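Local coordinates for Lmo0305 protein (Listeria monocytogenes, PDB 3PJ0), which is of unknown function but belongs to a family of pyridoxal-phosphate-dependent proteins and carries the cofactor covalently bound, at residues L6-S9 with Y10-P14; F296-A300 with D301-A305; L307-I310 with Q311-G315; D338-A341 with E342-A345. One frame throughout, in Å; residues are numbered along the deposited sequence.

Contact 1 (L6-S9 with Y10-P14)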
loop_
_atom_site.group_PDB
_atom_site.type_symbol
_atom_site.label_atom_id
_atom_site.label_comp_id
_atom_site.label_asym_id
_atom_site.label_seq_id
_atom_site.Cartn_x
_atom_site.Cartn_y
_atom_site.Cartn_z
ATOM N N LEU A 6 -20.491 10.410 -24.325
ATOM C CA LEU A 6 -20.952 9.224 -23.573
ATOM C C LEU A 6 -20.534 9.306 -22.114
ATOM O O LEU A 6 -21.326 9.042 -21.216
ATOM C CB LEU A 6 -20.401 7.930 -24.188
ATOM C CG LEU A 6 -20.874 6.609 -23.551
ATOM C CD1 LEU A 6 -22.378 6.423 -23.692
ATOM C CD2 LEU A 6 -20.157 5.422 -24.153
ATOM N N LYS A 7 -19.269 9.660 -21.882
ATOM C CA LYS A 7 -18.719 9.799 -20.519
ATOM C C LYS A 7 -19.560 10.789 -19.704
ATOM O O LYS A 7 -19.951 10.508 -18.574
ATOM C CB LYS A 7 -17.270 10.315 -20.601
ATOM C CG LYS A 7 -16.607 10.611 -19.258
ATOM C CD LYS A 7 -15.573 11.774 -19.344
ATOM C CE LYS A 7 -16.288 13.152 -19.483
ATOM N NZ LYS A 7 -15.408 14.355 -19.556
ATOM N N THR A 8 -19.825 11.949 -20.294
ATOM C CA THR A 8 -20.588 13.013 -19.642
ATOM C C THR A 8 -22.017 12.584 -19.371
ATOM O O THR A 8 -22.536 12.809 -18.280
ATOM C CB THR A 8 -20.565 14.316 -20.494
ATOM O OG1 THR A 8 -19.221 14.827 -20.511
ATOM C CG2 THR A 8 -21.509 15.376 -19.937
ATOM N N SER A 9 -22.641 11.947 -20.360
ATOM C CA SER A 9 -24.005 11.441 -20.206
ATOM C C SER A 9 -24.109 10.432 -19.058
ATOM O O SER A 9 -25.057 10.455 -18.255
ATOM C CB SER A 9 -24.427 10.767 -21.508
ATOM O OG SER A 9 -25.706 10.190 -21.398
ATOM N N TYR A 10 -23.140 9.534 -19.004
ATOM C CA TYR A 10 -23.098 8.477 -17.978
ATOM C C TYR A 10 -22.884 9.069 -16.601
ATOM O O TYR A 10 -23.586 8.707 -15.632
ATOM C CB TYR A 10 -21.970 7.515 -18.283
ATOM C CG TYR A 10 -21.850 6.324 -17.343
ATOM C CD1 TYR A 10 -22.662 5.212 -17.511
ATOM C CD2 TYR A 10 -20.911 6.297 -16.324
ATOM C CE1 TYR A 10 -22.561 4.107 -16.685
ATOM C CE2 TYR A 10 -20.790 5.171 -15.483
ATOM C CZ TYR A 10 -21.622 4.088 -15.679
ATOM O OH TYR A 10 -21.538 2.959 -14.908
ATOM N N GLN A 11 -21.900 9.961 -16.509
ATOM C CA GLN A 11 -21.606 10.623 -15.247
ATOM C C GLN A 11 -22.824 11.383 -14.649
ATOM O O GLN A 11 -22.959 11.416 -13.427
ATOM C CB GLN A 11 -20.332 11.483 -15.369
ATOM C CG GLN A 11 -19.081 10.598 -15.451
ATOM C CD GLN A 11 -17.786 11.351 -15.708
ATOM O OE1 GLN A 11 -17.781 12.482 -16.209
ATOM N NE2 GLN A 11 -16.677 10.707 -15.394
ATOM N N LYS A 12 -23.734 11.882 -15.489
ATOM C CA LYS A 12 -24.904 12.642 -15.039
ATOM C C LYS A 12 -26.085 11.784 -14.589
ATOM O O LYS A 12 -27.058 12.308 -14.025
ATOM C CB LYS A 12 -25.394 13.558 -16.171
ATOM C CG LYS A 12 -24.506 14.745 -16.486
ATOM C CD LYS A 12 -24.946 15.388 -17.793
ATOM C CE LYS A 12 -24.335 16.757 -17.988
ATOM N NZ LYS A 12 -24.780 17.385 -19.271
ATOM N N THR A 13 -26.033 10.477 -14.840
ATOM C CA THR A 13 -27.189 9.635 -14.505
ATOM C C THR A 13 -27.328 9.430 -13.007
ATOM O O THR A 13 -26.335 9.190 -12.325
ATOM C CB THR A 13 -27.126 8.260 -15.209
ATOM O OG1 THR A 13 -25.900 7.602 -14.864
ATOM C CG2 THR A 13 -27.232 8.421 -16.709
ATOM N N PRO A 14 -28.559 9.540 -12.483
ATOM C CA PRO A 14 -28.723 9.303 -11.057
ATOM C C PRO A 14 -28.666 7.806 -10.723
ATOM O O PRO A 14 -28.231 7.430 -9.620
ATOM C CB PRO A 14 -30.100 9.917 -10.746
ATOM C CG PRO A 14 -30.799 10.016 -12.021
ATOM C CD PRO A 14 -29.752 10.161 -13.082
#
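The side-chain amide of Q11 rests against the aliphatic part of K7, one helical turn earlier. K7 CG packs against the amide, 3.8 Å from Q11 CD, and the two chains pass each other at a slant. K7 CE comes to 3.7 Å from Q11 OE1. Both Q11 and K12 were modelled in two conformers, so their side-chain contacts hold for one copy and are doubtful. The Y10 ring turns away from the preceding turn, and K16 makes a cation-pi contact with it. Y10 CB alone meets that turn, 3.4 Å from L6 O.

T8 and K12 run side by side, with T8 CG2 3.7 Å from K12 CE. K7 NZ bonds to the side-chain OD1 of N4, and T8 OG1 to the backbone O of N4.

The helix loses its regular bonding here. Y10 N still gives a good bond to L6 O, but K12 N reaches T8 O at 3.2 Å with a bent angle of 137°. K12 N also makes a weak bond to S9 O. Two residues on from T8, Y10 O takes two donors from T13. T13 N lies 3.1 Å from Y10 O, and T13 OG1 reaches Y10 O at 2.7 Å in the carbonyl plane. With chi1 at 57°, the T13 hydroxyl turns back over its own main chain toward that oxygen. T13 OG1 also bonds to K16 and Y15.

This is the last turn of helix 2-11. L6 and Y10 pack on helix 300-314, and S9 bonds across to it. The chain then leads into strand 15-16.

Contact 2 (F296-A300 with D301-A305); sequences FENSA and DEIGA
I303 stands a methyl group almost exactly over the F296 ring. CG2 of I303 is 3.7 Å from the ring centroid of F296 and only 2° off the ring normal, so this is a CH-pi contact over the face. The six ring carbons are all about equally far from that methyl. I303 CG2 lies anti to the backbone N (chi1 -62°, measured to CG1), and CG1 packs beside it, 3.8 Å from F296 CB. The other end of the isoleucine, CD1, meets N298 CB at 3.5 Å. C330 of strand 329-335 and L322 also touch I303.

The polar side of the turn is held by S299. E302 N donates to S299 OG at 3.3 Å with a nearly straight 163° angle. S299 has a second conformer, so this OG bond holds for one copy and is doubtful to that extent. In return S299 N gives a weak bond to E302 OE1, also 3.3 Å long. I303 N bonds to S299 O at 3.0 Å, and G304 N to A300 O follows.

S299, the N-cap, and E302, three residues on in the first turn, each accept from the other's backbone N-H, one bond weakly. This reciprocal pair is a capping box, opening helix 300-314 just beyond strand 291-296.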
loop_
_atom_site.group_PDB
_atom_site.type_symbol
_atom_site.label_atom_id
_atom_site.label_comp_id
_atom_site.label_asym_id
_atom_site.label_seq_id
_atom_site.Cartn_x
_atom_site.Cartn_y
_atom_site.Cartn_z
ATOM N N PHE A 296 -22.314 -5.529 -29.329
ATOM C CA PHE A 296 -23.206 -4.945 -30.296
ATOM C C PHE A 296 -22.707 -5.163 -31.709
ATOM O O PHE A 296 -21.493 -5.190 -31.940
ATOM C CB PHE A 296 -23.283 -3.443 -30.089
ATOM C CG PHE A 296 -23.882 -3.036 -28.791
ATOM C CD1 PHE A 296 -23.088 -2.916 -27.661
ATOM C CD2 PHE A 296 -25.240 -2.726 -28.707
ATOM C CE1 PHE A 296 -23.627 -2.525 -26.463
ATOM C CE2 PHE A 296 -25.806 -2.342 -27.507
ATOM C CZ PHE A 296 -25.009 -2.235 -26.378
ATOM N N GLU A 297 -23.658 -5.281 -32.641
ATOM C CA GLU A 297 -23.354 -5.432 -34.064
ATOM C C GLU A 297 -23.341 -4.078 -34.771
ATOM O O GLU A 297 -23.891 -3.924 -35.884
ATOM C CB GLU A 297 -24.358 -6.362 -34.751
ATOM C CG GLU A 297 -24.302 -7.800 -34.281
ATOM C CD GLU A 297 -25.407 -8.649 -34.905
ATOM O OE1 GLU A 297 -25.972 -8.243 -35.940
ATOM O OE2 GLU A 297 -25.721 -9.732 -34.359
ATOM N N ASN A 298 -22.730 -3.099 -34.108
ATOM C CA ASN A 298 -22.541 -1.752 -34.641
ATOM C C ASN A 298 -21.283 -1.167 -34.062
ATOM O O ASN A 298 -20.786 -1.632 -33.035
ATOM C CB ASN A 298 -23.736 -0.861 -34.328
ATOM C CG ASN A 298 -24.934 -1.189 -35.192
ATOM O OD1 ASN A 298 -24.955 -0.874 -36.397
ATOM N ND2 ASN A 298 -25.940 -1.821 -34.597
ATOM N N SER A 299 -20.752 -0.159 -34.727
ATOM C CA SER A 299 -19.521 0.475 -34.295
ATOM C C SER A 299 -19.721 1.222 -32.974
ATOM O O SER A 299 -20.840 1.584 -32.637
ATOM C CB SER A 299 -19.061 1.492 -35.324
ATOM O OG SER A 299 -19.946 2.601 -35.332
ATOM N N ALA A 300 -18.631 1.479 -32.264
ATOM C CA ALA A 300 -18.684 2.229 -30.996
ATOM C C ALA A 300 -19.280 3.642 -31.141
ATOM O O ALA A 300 -20.067 4.090 -30.276
ATOM C CB ALA A 300 -17.300 2.270 -30.318
ATOM N N ASP A 301 -18.948 4.342 -32.229
ATOM C CA ASP A 301 -19.494 5.685 -32.463
ATOM C C ASP A 301 -21.010 5.624 -32.545
ATOM O O ASP A 301 -21.712 6.418 -31.910
ATOM C CB ASP A 301 -18.957 6.314 -33.764
ATOM C CG ASP A 301 -17.565 6.914 -33.617
ATOM O OD1 ASP A 301 -17.055 7.083 -32.490
ATOM O OD2 ASP A 301 -16.978 7.232 -34.671
ATOM N N GLU A 302 -21.504 4.668 -33.323
ATOM C CA GLU A 302 -22.940 4.457 -33.506
ATOM C C GLU A 302 -23.685 4.077 -32.218
ATOM O O GLU A 302 -24.765 4.596 -31.941
ATOM C CB GLU A 302 -23.187 3.395 -34.591
ATOM C CG GLU A 302 -22.872 3.881 -36.033
ATOM C CD GLU A 302 -23.007 2.767 -37.075
ATOM O OE1 GLU A 302 -22.693 1.598 -36.756
ATOM O OE2 GLU A 302 -23.431 3.043 -38.202
ATOM N N ILE A 303 -23.134 3.146 -31.460
ATOM C CA ILE A 303 -23.770 2.705 -30.212
ATOM C C ILE A 303 -23.662 3.774 -29.121
ATOM O O ILE A 303 -24.587 3.962 -28.332
ATOM C CB ILE A 303 -23.212 1.333 -29.726
ATOM C CG1 ILE A 303 -23.495 0.245 -30.771
ATOM C CG2 ILE A 303 -23.790 0.969 -28.357
ATOM C CD1 ILE A 303 -24.942 0.142 -31.176
ATOM N N GLY A 304 -22.550 4.492 -29.083
ATOM C CA GLY A 304 -22.380 5.556 -28.103
ATOM C C GLY A 304 -23.482 6.605 -28.199
ATOM O O GLY A 304 -23.982 7.083 -27.169
ATOM N N ALA A 305 -23.839 6.978 -29.429
ATOM C CA ALA A 305 -24.904 7.948 -29.692
ATOM C C ALA A 305 -26.230 7.448 -29.152
ATOM O O ALA A 305 -27.003 8.205 -28.537
ATOM C CB ALA A 305 -25.024 8.252 -31.219
#

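Contact 3 (L307-I310 with Q311-G315)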
loop_
_atom_site.group_PDB
_atom_site.type_symbol
_atom_site.label_atom_id
_atom_site.label_comp_id
_atom_site.label_asym_id
_atom_site.label_seq_id
_atom_site.Cartn_x
_atom_site.Cartn_y
_atom_site.Cartn_z
ATOM N N LEU A 307 -26.639 5.054 -26.745
ATOM C CA LEU A 307 -26.574 4.963 -25.292
ATOM C C LEU A 307 -26.686 6.352 -24.644
ATOM O O LEU A 307 -27.341 6.512 -23.629
ATOM C CB LEU A 307 -25.306 4.241 -24.837
ATOM C CG LEU A 307 -25.122 2.761 -25.214
ATOM C CD1 LEU A 307 -23.888 2.198 -24.500
ATOM C CD2 LEU A 307 -26.373 1.890 -24.901
ATOM N N THR A 308 -26.070 7.366 -25.250
ATOM C CA THR A 308 -26.180 8.739 -24.739
ATOM C C THR A 308 -27.623 9.211 -24.718
ATOM O O THR A 308 -28.092 9.758 -23.715
ATOM C CB THR A 308 -25.342 9.708 -25.610
ATOM O OG1 THR A 308 -23.972 9.321 -25.522
ATOM C CG2 THR A 308 -25.481 11.169 -25.162
ATOM N N LYS A 309 -28.341 8.989 -25.817
ATOM C CA LYS A 309 -29.719 9.431 -25.902
ATOM C C LYS A 309 -30.548 8.723 -24.843
ATOM O O LYS A 309 -31.357 9.363 -24.167
ATOM C CB LYS A 309 -30.297 9.149 -27.295
ATOM C CG LYS A 309 -31.796 9.401 -27.416
ATOM C CD LYS A 309 -32.308 9.200 -28.837
ATOM C CE LYS A 309 -33.821 9.389 -28.910
ATOM N NZ LYS A 309 -34.343 9.090 -30.267
ATOM N N ILE A 310 -30.313 7.420 -24.669
ATOM C CA ILE A 310 -31.102 6.627 -23.730
ATOM C C ILE A 310 -30.821 7.020 -22.286
ATOM O O ILE A 310 -31.749 7.119 -21.494
ATOM C CB ILE A 310 -30.874 5.121 -23.915
ATOM C CG1 ILE A 310 -31.414 4.661 -25.270
ATOM C CG2 ILE A 310 -31.586 4.343 -22.815
ATOM C CD1 ILE A 310 -31.111 3.169 -25.549
ATOM N N GLN A 311 -29.549 7.198 -21.947
ATOM C CA GLN A 311 -29.154 7.615 -20.598
ATOM C C GLN A 311 -29.758 8.981 -20.237
ATOM O O GLN A 311 -30.268 9.189 -19.131
ATOM C CB GLN A 311 -27.631 7.634 -20.479
ATOM C CG GLN A 311 -27.009 6.203 -20.526
ATOM C CD GLN A 311 -25.481 6.169 -20.555
ATOM O OE1 GLN A 311 -24.884 5.145 -20.238
ATOM N NE2 GLN A 311 -24.848 7.281 -20.942
ATOM N N ASP A 312 -29.715 9.904 -21.182
ATOM C CA ASP A 312 -30.260 11.250 -20.958
ATOM C C ASP A 312 -31.780 11.252 -20.739
ATOM O O ASP A 312 -32.289 12.016 -19.917
ATOM C CB ASP A 312 -29.919 12.173 -22.141
ATOM C CG ASP A 312 -28.432 12.460 -22.280
ATOM O OD1 ASP A 312 -27.602 12.037 -21.457
ATOM O OD2 ASP A 312 -28.079 13.138 -23.254
ATOM N N GLU A 313 -32.482 10.382 -21.461
ATOM C CA GLU A 313 -33.947 10.293 -21.413
ATOM C C GLU A 313 -34.521 9.417 -20.276
ATOM O O GLU A 313 -35.699 9.559 -19.936
ATOM C CB GLU A 313 -34.474 9.838 -22.785
ATOM C CG GLU A 313 -34.243 10.906 -23.879
ATOM C CD GLU A 313 -34.547 10.455 -25.304
ATOM O OE1 GLU A 313 -34.912 9.278 -25.528
ATOM O OE2 GLU A 313 -34.409 11.298 -26.220
ATOM N N THR A 314 -33.717 8.506 -19.727
ATOM C CA THR A 314 -34.135 7.633 -18.603
ATOM C C THR A 314 -33.449 7.831 -17.244
ATOM O O THR A 314 -33.975 7.378 -16.224
ATOM C CB THR A 314 -33.935 6.149 -18.975
ATOM O OG1 THR A 314 -32.528 5.824 -19.002
ATOM C CG2 THR A 314 -34.572 5.852 -20.326
ATOM N N GLY A 315 -32.279 8.463 -17.222
ATOM C CA GLY A 315 -31.524 8.654 -15.978
ATOM C C GLY A 315 -30.788 7.402 -15.525
ATOM O O GLY A 315 -30.277 7.366 -14.415
#
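I310 and T314 meet in the C-terminal turn of helix 300-314, which stops at G315, a residue with positive phi. G315 N still bonds to Q311 O at 2.9 Å, so the glycine leaves the helix while holding on to its last turn.

Further back the helix is regular. Q311 N donates to L307 O and D312 N to T308 O. E313 N reaches K309 O at a more bent 145°.

On the outer side K309 and E313 cross at a slant. K309 CE lies 3.4 Å from E313 OE2, but K309 NZ is 4.6 Å from E313 OE2, too far for contact of the charges. K309 NZ instead forms a salt bridge with E358 on helix 345-358. K309 and E313 each have a second conformer, so the K309-E313 contact and the salt bridge to E358 hold for one copy and are doubtful in detail. T308 and D312 lie side by side, T308 CG2 3.8 Å from D312 OD2. T308 OG1 bonds to G304, D312 OD1 to S9 of helix 2-11. The Q311 amide also bonds outside the turn: OE1 to the backbone N of I318 and of S319, NE2 to S9. The buried amide is thereby gripped at both ends.

I310 faces C354 and L355 of helix 345-358, and T314 faces L350 and V351. Their own methyls only just meet, I310 CG2 to T314 CG2 at 4.2 Å.

One carbonyl takes both donors of T314. T314 N is 3.0 Å from I310 O and T314 OG1 is 2.9 Å from I310 O. They come from opposite faces of its plane, and chi1 of 72° folds the hydroxyl back to its place 37° out of that plane.

Contact 4 (D338-A341 with E342-A345)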
loop_
_atom_site.group_PDB
_atom_site.type_symbol
_atom_site.label_atom_id
_atom_site.label_comp_id
_atom_site.label_asym_id
_atom_site.label_seq_id
_atom_site.Cartn_x
_atom_site.Cartn_y
_atom_site.Cartn_z
ATOM N N ASP A 338 -24.878 -3.019 -5.678
ATOM C CA ASP A 338 -26.039 -2.411 -4.974
ATOM C C ASP A 338 -26.808 -1.377 -5.808
ATOM O O ASP A 338 -27.992 -1.135 -5.564
ATOM C CB ASP A 338 -25.632 -1.728 -3.651
ATOM C CG ASP A 338 -25.283 -2.691 -2.526
ATOM O OD1 ASP A 338 -25.492 -3.919 -2.610
ATOM O OD2 ASP A 338 -24.760 -2.183 -1.523
ATOM N N ALA A 339 -26.149 -0.746 -6.778
ATOM C CA ALA A 339 -26.821 0.277 -7.595
ATOM C C ALA A 339 -28.016 -0.289 -8.376
ATOM O O ALA A 339 -29.062 0.353 -8.480
ATOM C CB ALA A 339 -25.818 0.939 -8.569
ATOM N N PHE A 340 -27.884 -1.506 -8.882
ATOM C CA PHE A 340 -28.968 -2.090 -9.698
ATOM C C PHE A 340 -30.337 -2.093 -8.996
ATOM O O PHE A 340 -31.344 -1.720 -9.597
ATOM C CB PHE A 340 -28.613 -3.495 -10.207
ATOM C CG PHE A 340 -29.689 -4.100 -11.068
ATOM C CD1 PHE A 340 -29.845 -3.698 -12.385
ATOM C CD2 PHE A 340 -30.575 -5.034 -10.549
ATOM C CE1 PHE A 340 -30.878 -4.219 -13.180
ATOM C CE2 PHE A 340 -31.623 -5.566 -11.346
ATOM C CZ PHE A 340 -31.760 -5.166 -12.654
ATOM N N ALA A 341 -30.345 -2.444 -7.712
ATOM C CA ALA A 341 -31.592 -2.548 -6.962
ATOM C C ALA A 341 -32.246 -1.196 -6.687
ATOM O O ALA A 341 -33.418 -1.165 -6.307
ATOM C CB ALA A 341 -31.384 -3.320 -5.659
ATOM N N GLU A 342 -31.516 -0.097 -6.871
ATOM C CA GLU A 342 -32.069 1.231 -6.670
ATOM C C GLU A 342 -32.765 1.787 -7.913
ATOM O O GLU A 342 -33.395 2.853 -7.848
ATOM C CB GLU A 342 -30.976 2.229 -6.221
ATOM C CG GLU A 342 -30.267 1.886 -4.933
ATOM C CD GLU A 342 -31.205 1.719 -3.735
ATOM O OE1 GLU A 342 -32.075 2.583 -3.502
ATOM O OE2 GLU A 342 -31.050 0.712 -3.012
ATOM N N ILE A 343 -32.648 1.109 -9.054
ATOM C CA ILE A 343 -33.258 1.637 -10.273
ATOM C C ILE A 343 -34.767 1.423 -10.212
ATOM O O ILE A 343 -35.214 0.289 -10.054
ATOM C CB ILE A 343 -32.736 0.983 -11.546
ATOM C CG1 ILE A 343 -31.225 1.117 -11.657
ATOM C CG2 ILE A 343 -33.371 1.681 -12.781
ATOM C CD1 ILE A 343 -30.598 0.204 -12.760
ATOM N N PRO A 344 -35.563 2.505 -10.327
ATOM C CA PRO A 344 -37.012 2.285 -10.312
ATOM C C PRO A 344 -37.431 1.448 -11.513
ATOM O O PRO A 344 -36.871 1.627 -12.593
ATOM C CB PRO A 344 -37.597 3.703 -10.400
ATOM C CG PRO A 344 -36.494 4.624 -10.064
ATOM C CD PRO A 344 -35.213 3.932 -10.422
ATOM N N ALA A 345 -38.402 0.549 -11.335
ATOM C CA ALA A 345 -38.844 -0.347 -12.417
ATOM C C ALA A 345 -39.165 0.346 -13.735
ATOM O O ALA A 345 -38.763 -0.144 -14.785
ATOM C CB ALA A 345 -40.043 -1.188 -11.981
HETATM O O HOH W 1 -29.256 -1.209 -3.171
HETATM O O HOH W 2 -33.711 -2.732 -10.399
#
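F340 O is gripped by I343 N and by a water. The water donates to F340 O at 2.7 Å and passes on, weakly, to I343 O. I343 N lies 3.2 Å from F340 O in a fairly straight bond, yet it comes from well above the carbonyl plane.

The motif is a pair of overlapping type I beta turns, A339-E342 and F340-I343, between strand 329-335 and helix 345-358. The first turn is closed by E342 N, 3.0 Å from A339 O. It too has its donor above the plane, 53° out. Both bonds span three residues, which keeps the chain tightly wound without making a regular helix.

E342 is bent at chi2 (-57°), so its carboxylate curls back toward the start of the turn. A second water bridges there: it donates to D338 O at 2.7 Å and to E342 OE2 at 2.6 Å. The side chain of D338 points elsewhere, to R256, K259 and Y263, and so ties the loop to the segment around helix 243-256 and helix 260-275.

I343 is buried against Y15 and L348, and F340 also touches L348. The water on F340 O lies over one face of the F340 ring, offset toward its rim. The F340 and I343 side chains run past each other at a slant, touching through F340 CD1 and I343 CD1 at 4.0 Å.

Contacts 1 to 3 are partly buried and contact 4 is a surface turn. Contacts 2 and 3 mark the two ends of one helix, 300-314. Contact 2 closes its start with side-chain capping, and contact 3 ends it with a threonine and a glycine. Contact 1 ends helix 2-11, which lies beside that helix; S9 OG to D312 OD1, at 2.6 Å, joins contacts 1 and 3, while L6 touches G304 of contact 2. Contact 4 meets none of the others. Its nearest atoms stay about 7 Å from contacts 1 and 3. Waters bridge its polar groups, whereas the ring-methyl packing of contact 2 is turned inward.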